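Local structure of pectate lyase (1RU4) at residues N68-N73 with Y108-T113; V93-F98 with V124-Y129. The protein cleaves the polygalacturonate chain of pectin, as a pectate lyase probably by beta-elimination, and is built as a right-handed parallel beta-helix. All blocks are in the same frame, centred on the assembly; numbering follows the deposited sequence.

How the contacts relate
Both contacts join neighbouring rungs of the parallel beta-helix, on different walls of the same coils, and their centres lie 12 Å apart. Along the chain the segments alternate: 68-73, 93-98, 108-113, then 124-129, so each contact pairs a segment with its counterpart one turn later. Contact 1 holds strand 70-72, outermost in its five-stranded sheet, to strand 110-112; contact 2 holds strand 92-95 to strand 122-125 and continues into the turns beyond. They touch directly: Asn68 ND2 lies 2.9 Å from Phe96 O, a probable hydrogen bond, and Phe110 meets Phe94 edge-to-face. The rungs are thus tied along two walls and through the shared interior.

Contact 1 of 2, residues N68-N73 with Y108-T113; sequences NTITFN and YGFYVT
Phe72 wedges the edge of its ring against one face of Phe110, CE1 reaching 3.5 Å from Phe110 CG. The planes are inclined at 54°, an edge-to-face pair. Ile70 CD1 flanks the Phe110 ring obliquely, while Val112 CG2 lies beside Phe72 CD1 at 4.3 Å. Phe38 and Met42 of helix 38-44 pack against Phe72 as well.

Thr71 and Tyr111 project from the other side of the strands. The Tyr111 ring lies between Tyr108 CE1 on one face and Thr113 CG2 on the opposite one, and Thr71 OG1 sits at its edge. Before the strand, a chi1 of -56° sets Thr69 OG1 beside its backbone N, where it donates to Tyr108 O at 2.7 Å, and leaves Thr69 CG2 to fit against Tyr111 CB at 3.6 Å.

In-register parallel bonding between successive coils, the hallmark of a parallel beta-helix, fixes this fit: Phe72 N gives to Tyr111 O at 2.8 Å, and Tyr111 N to Ile70 O at 3.0 Å. Water bridges Asn73 O and Thr113 OG1 at the far end. The chemistry implies apolar contacts on the Ile70, Phe110, Phe72 and Val112 face, with hydroxyl contacts on the Thr71 and Tyr111 face and at the two ends.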
loop_
_atom_site.group_PDB
_atom_site.type_symbol
_atom_site.label_atom_id
_atom_site.label_comp_id
_atom_site.label_asym_id
_atom_site.label_seq_id
_atom_site.Cartn_x
_atom_site.Cartn_y
_atom_site.Cartn_z
ATOM N N ASN A 68 -13.185 18.102 -7.263
ATOM C CA ASN A 68 -13.847 18.253 -5.965
ATOM C C ASN A 68 -12.951 17.813 -4.800
ATOM O O ASN A 68 -13.429 17.441 -3.724
ATOM C CB ASN A 68 -15.187 17.502 -5.952
ATOM C CG ASN A 68 -15.034 16.011 -6.204
ATOM O OD1 ASN A 68 -13.931 15.513 -6.417
ATOM N ND2 ASN A 68 -16.151 15.291 -6.171
ATOM N N THR A 69 -11.647 17.931 -5.030
ATOM C CA THR A 69 -10.586 17.584 -4.083
ATOM C C THR A 69 -10.715 18.258 -2.717
ATOM O O THR A 69 -11.136 19.410 -2.622
ATOM C CB THR A 69 -9.219 18.006 -4.675
ATOM O OG1 THR A 69 -9.047 17.399 -5.959
ATOM C CG2 THR A 69 -8.062 17.608 -3.761
ATOM N N ILE A 70 -10.363 17.523 -1.665
ATOM C CA ILE A 70 -10.247 18.102 -0.329
ATOM C C ILE A 70 -8.751 18.261 -0.068
ATOM O O ILE A 70 -7.997 17.285 -0.126
ATOM C CB ILE A 70 -10.859 17.200 0.766
ATOM C CG1 ILE A 70 -12.363 17.034 0.536
ATOM C CG2 ILE A 70 -10.606 17.811 2.149
ATOM C CD1 ILE A 70 -13.036 16.102 1.533
ATOM N N THR A 71 -8.322 19.495 0.181
ATOM C CA THR A 71 -6.913 19.783 0.431
ATOM C C THR A 71 -6.588 19.839 1.922
ATOM O O THR A 71 -7.260 20.523 2.695
ATOM C CB THR A 71 -6.482 21.112 -0.230
ATOM O OG1 THR A 71 -6.609 21.003 -1.654
ATOM C CG2 THR A 71 -5.032 21.449 0.115
ATOM N N PHE A 72 -5.553 19.099 2.310
ATOM C CA PHE A 72 -5.067 19.085 3.684
ATOM C C PHE A 72 -3.762 19.878 3.720
ATOM O O PHE A 72 -2.677 19.315 3.561
ATOM C CB PHE A 72 -4.837 17.641 4.149
ATOM C CG PHE A 72 -6.094 16.814 4.206
ATOM C CD1 PHE A 72 -6.683 16.334 3.039
ATOM C CD2 PHE A 72 -6.700 16.528 5.426
ATOM C CE1 PHE A 72 -7.858 15.586 3.088
ATOM C CE2 PHE A 72 -7.877 15.780 5.484
ATOM C CZ PHE A 72 -8.456 15.309 4.312
ATOM N N ASN A 73 -3.876 21.193 3.894
ATOM C CA ASN A 73 -2.703 22.064 3.871
ATOM C C ASN A 73 -2.195 22.479 5.247
ATOM O O ASN A 73 -1.055 22.922 5.380
ATOM C CB ASN A 73 -2.965 23.303 3.010
ATOM C CG ASN A 73 -4.040 24.196 3.585
ATOM O OD1 ASN A 73 -5.137 23.740 3.904
ATOM N ND2 ASN A 73 -3.726 25.481 3.727
ATOM N N TYR A 108 -7.551 15.000 -7.221
ATOM C CA TYR A 108 -7.269 13.978 -6.221
ATOM C C TYR A 108 -8.435 13.926 -5.238
ATOM O O TYR A 108 -9.271 14.831 -5.209
ATOM C CB TYR A 108 -5.991 14.330 -5.452
ATOM C CG TYR A 108 -4.865 14.852 -6.314
ATOM C CD1 TYR A 108 -4.278 16.089 -6.048
ATOM C CD2 TYR A 108 -4.390 14.118 -7.400
ATOM C CE1 TYR A 108 -3.249 16.584 -6.840
ATOM C CE2 TYR A 108 -3.357 14.604 -8.202
ATOM C CZ TYR A 108 -2.794 15.838 -7.914
ATOM O OH TYR A 108 -1.771 16.331 -8.696
ATOM N N GLY A 109 -8.510 12.849 -4.464
ATOM C CA GLY A 109 -9.486 12.783 -3.391
ATOM C C GLY A 109 -8.936 13.618 -2.248
ATOM O O GLY A 109 -9.436 14.712 -1.960
ATOM N N PHE A 110 -7.890 13.103 -1.605
ATOM C CA PHE A 110 -7.178 13.823 -0.547
ATOM C C PHE A 110 -5.863 14.367 -1.112
ATOM O O PHE A 110 -5.017 13.601 -1.566
ATOM C CB PHE A 110 -6.841 12.892 0.627
ATOM C CG PHE A 110 -8.020 12.506 1.486
ATOM C CD1 PHE A 110 -9.316 12.911 1.175
ATOM C CD2 PHE A 110 -7.820 11.724 2.621
ATOM C CE1 PHE A 110 -10.392 12.542 1.983
ATOM C CE2 PHE A 110 -8.887 11.351 3.436
ATOM C CZ PHE A 110 -10.177 11.760 3.117
ATOM N N TYR A 111 -5.697 15.687 -1.094
ATOM C CA TYR A 111 -4.449 16.310 -1.527
ATOM C C TYR A 111 -3.733 16.768 -0.258
ATOM O O TYR A 111 -4.114 17.765 0.355
ATOM C CB TYR A 111 -4.746 17.498 -2.451
ATOM C CG TYR A 111 -3.536 18.188 -3.060
ATOM C CD1 TYR A 111 -3.589 19.541 -3.390
ATOM C CD2 TYR A 111 -2.357 17.490 -3.335
ATOM C CE1 TYR A 111 -2.505 20.185 -3.982
ATOM C CE2 TYR A 111 -1.260 18.131 -3.930
ATOM C CZ TYR A 111 -1.348 19.478 -4.250
ATOM O OH TYR A 111 -0.282 20.126 -4.839
ATOM N N VAL A 112 -2.731 16.000 0.160
ATOM C CA VAL A 112 -2.028 16.274 1.412
ATOM C C VAL A 112 -0.731 17.045 1.182
ATOM O O VAL A 112 0.290 16.469 0.805
ATOM C CB VAL A 112 -1.739 14.960 2.187
ATOM C CG1 VAL A 112 -1.123 15.261 3.548
ATOM C CG2 VAL A 112 -3.024 14.155 2.357
ATOM N N THR A 113 -0.786 18.357 1.399
ATOM C CA THR A 113 0.379 19.219 1.214
ATOM C C THR A 113 1.041 19.561 2.544
ATOM O O THR A 113 2.213 19.945 2.582
ATOM C CB THR A 113 0.005 20.531 0.493
ATOM O OG1 THR A 113 -0.887 21.297 1.315
ATOM C CG2 THR A 113 -0.670 20.235 -0.831
HETATM O O HOH W 1 0.765 22.989 3.226
#

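Contact 2 of 2, residues V93-F98 with V124-Y129; sequences VFDFSF and VTRAGY
The guanidinium of Arg126 meets the Asp95 carboxylate through two nitrogens, one to each oxygen: Arg126 NE donates to Asp95 OD1 at 2.8 Å and Arg126 NH2 to Asp95 OD2 at 3.0 Å. The first bond is nearly straight (167°), lies close to the guanidinium plane and uses the syn lone pair of OD1; the second is more bent, and the carboxylate and guanidinium planes are 43° apart. Ser97 CA lies over one face of the guanidinium.

Two things position the carboxylate. Asp95 CG is anti to the backbone N (chi1 -175°), extending it toward the next rung, and Asp95 OD1 also accepts from Ser97 N at 3.0 Å, closing an Asx turn from above the carboxylate plane. Water links Arg126 NH1 to Phe98 O, which Arg150 also binds.

Further out, the in-register parallel ladder typical of a beta-helix joins the coils: Thr125 N gives to Phe94 O, and Phe96 N to Thr125 O at 2.9 Å. Past the strand ends, Phe98 N bonds to Arg126 O at 3.1 Å. Nearby, Gly128 CA stands over the Phe98 ring, 3.4 Å from its centroid, a CH-pi contact that glycine's lack of a side chain permits. Inside the coil, Phe96 CE1 packs on Val124 CG1 at 3.8 Å, with Phe110 touching both residues.

The ion pair joins the end of strand 92-95 and its Asx turn to the loop after strand 122-125; two donors converging on OD1, one cationic, would be expected to favour the carboxylate form.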
loop_
_atom_site.group_PDB
_atom_site.type_symbol
_atom_site.label_atom_id
_atom_site.label_comp_id
_atom_site.label_asym_id
_atom_site.label_seq_id
_atom_site.Cartn_x
_atom_site.Cartn_y
_atom_site.Cartn_z
ATOM N N VAL A 93 -15.864 6.221 4.937
ATOM C CA VAL A 93 -15.602 6.203 3.500
ATOM C C VAL A 93 -15.924 7.545 2.850
ATOM O O VAL A 93 -17.059 8.015 2.913
ATOM C CB VAL A 93 -16.430 5.092 2.800
ATOM C CG1 VAL A 93 -16.159 5.089 1.301
ATOM C CG2 VAL A 93 -16.100 3.729 3.398
ATOM N N PHE A 94 -14.911 8.164 2.248
ATOM C CA PHE A 94 -15.089 9.418 1.517
ATOM C C PHE A 94 -15.278 9.111 0.036
ATOM O O PHE A 94 -14.348 8.664 -0.643
ATOM C CB PHE A 94 -13.889 10.347 1.732
ATOM C CG PHE A 94 -13.802 10.903 3.129
ATOM C CD1 PHE A 94 -13.434 10.089 4.195
ATOM C CD2 PHE A 94 -14.108 12.239 3.379
ATOM C CE1 PHE A 94 -13.374 10.593 5.492
ATOM C CE2 PHE A 94 -14.051 12.755 4.674
ATOM C CZ PHE A 94 -13.683 11.928 5.734
ATOM N N ASP A 95 -16.502 9.327 -0.441
ATOM C CA ASP A 95 -16.890 9.021 -1.815
ATOM C C ASP A 95 -16.942 10.305 -2.638
ATOM O O ASP A 95 -17.809 11.152 -2.422
ATOM C CB ASP A 95 -18.266 8.339 -1.803
ATOM C CG ASP A 95 -18.711 7.856 -3.173
ATOM O OD1 ASP A 95 -17.973 8.026 -4.163
ATOM O OD2 ASP A 95 -19.819 7.286 -3.252
ATOM N N PHE A 96 -16.022 10.429 -3.590
ATOM C CA PHE A 96 -15.937 11.624 -4.426
ATOM C C PHE A 96 -16.841 11.619 -5.660
ATOM O O PHE A 96 -16.781 12.523 -6.496
ATOM C CB PHE A 96 -14.478 11.933 -4.762
ATOM C CG PHE A 96 -13.694 12.442 -3.581
ATOM C CD1 PHE A 96 -13.162 11.557 -2.644
ATOM C CD2 PHE A 96 -13.531 13.811 -3.378
ATOM C CE1 PHE A 96 -12.484 12.029 -1.520
ATOM C CE2 PHE A 96 -12.856 14.292 -2.259
ATOM C CZ PHE A 96 -12.332 13.400 -1.327
ATOM N N SER A 97 -17.658 10.573 -5.767
ATOM C CA SER A 97 -18.776 10.507 -6.711
ATOM C C SER A 97 -18.544 10.553 -8.224
ATOM O O SER A 97 -19.500 10.745 -8.980
ATOM C CB SER A 97 -19.807 11.579 -6.340
ATOM O OG SER A 97 -20.171 11.492 -4.973
ATOM N N PHE A 98 -17.313 10.364 -8.684
ATOM C CA PHE A 98 -17.065 10.401 -10.123
ATOM C C PHE A 98 -17.630 9.201 -10.875
ATOM O O PHE A 98 -17.504 8.063 -10.424
ATOM C CB PHE A 98 -15.565 10.495 -10.420
ATOM C CG PHE A 98 -15.063 11.898 -10.544
ATOM C CD1 PHE A 98 -14.846 12.674 -9.413
ATOM C CD2 PHE A 98 -14.823 12.454 -11.800
ATOM C CE1 PHE A 98 -14.400 13.989 -9.527
ATOM C CE2 PHE A 98 -14.377 13.766 -11.924
ATOM C CZ PHE A 98 -14.165 14.536 -10.785
ATOM N N VAL A 124 -10.845 6.324 0.674
ATOM C CA VAL A 124 -11.121 7.258 -0.418
ATOM C C VAL A 124 -11.526 6.439 -1.639
ATOM O O VAL A 124 -10.820 5.505 -2.034
ATOM C CB VAL A 124 -9.886 8.118 -0.787
ATOM C CG1 VAL A 124 -10.207 9.019 -1.983
ATOM C CG2 VAL A 124 -9.456 8.964 0.398
ATOM N N THR A 125 -12.662 6.792 -2.229
ATOM C CA THR A 125 -13.164 6.090 -3.404
ATOM C C THR A 125 -13.799 7.055 -4.404
ATOM O O THR A 125 -14.289 8.123 -4.032
ATOM C CB THR A 125 -14.179 4.976 -3.003
ATOM O OG1 THR A 125 -14.458 4.145 -4.137
ATOM C CG2 THR A 125 -15.484 5.578 -2.487
ATOM N N ARG A 126 -13.745 6.672 -5.677
ATOM C CA ARG A 126 -14.313 7.429 -6.795
ATOM C C ARG A 126 -13.794 8.858 -6.958
ATOM O O ARG A 126 -14.524 9.752 -7.394
ATOM C CB ARG A 126 -15.849 7.395 -6.763
ATOM C CG ARG A 126 -16.415 5.979 -6.806
ATOM C CD ARG A 126 -17.834 5.935 -7.354
ATOM N NE ARG A 126 -18.792 6.650 -6.515
ATOM C CZ ARG A 126 -20.062 6.860 -6.848
ATOM N NH1 ARG A 126 -20.532 6.416 -8.006
ATOM N NH2 ARG A 126 -20.869 7.493 -6.010
ATOM N N ALA A 127 -12.523 9.062 -6.616
ATOM C CA ALA A 127 -11.860 10.344 -6.842
ATOM C C ALA A 127 -11.652 10.532 -8.346
ATOM O O ALA A 127 -11.526 9.553 -9.087
ATOM C CB ALA A 127 -10.520 10.385 -6.113
ATOM N N GLY A 128 -11.613 11.789 -8.787
ATOM C CA GLY A 128 -11.445 12.091 -10.202
ATOM C C GLY A 128 -10.058 11.841 -10.765
ATOM O O GLY A 128 -9.837 11.985 -11.968
ATOM N N TYR A 129 -9.125 11.489 -9.887
ATOM C CA TYR A 129 -7.752 11.159 -10.260
ATOM C C TYR A 129 -7.211 10.326 -9.087
ATOM O O TYR A 129 -7.929 9.455 -8.595
ATOM C CB TYR A 129 -6.934 12.439 -10.522
ATOM C CG TYR A 129 -6.064 12.383 -11.773
ATOM C CD1 TYR A 129 -6.497 11.720 -12.925
ATOM C CD2 TYR A 129 -4.796 12.969 -11.793
ATOM C CE1 TYR A 129 -5.688 11.635 -14.064
ATOM C CE2 TYR A 129 -3.978 12.891 -12.926
ATOM C CZ TYR A 129 -4.429 12.222 -14.054
ATOM O OH TYR A 129 -3.616 12.122 -15.164
HETATM O O HOH W 2 -19.212 5.711 -10.536
#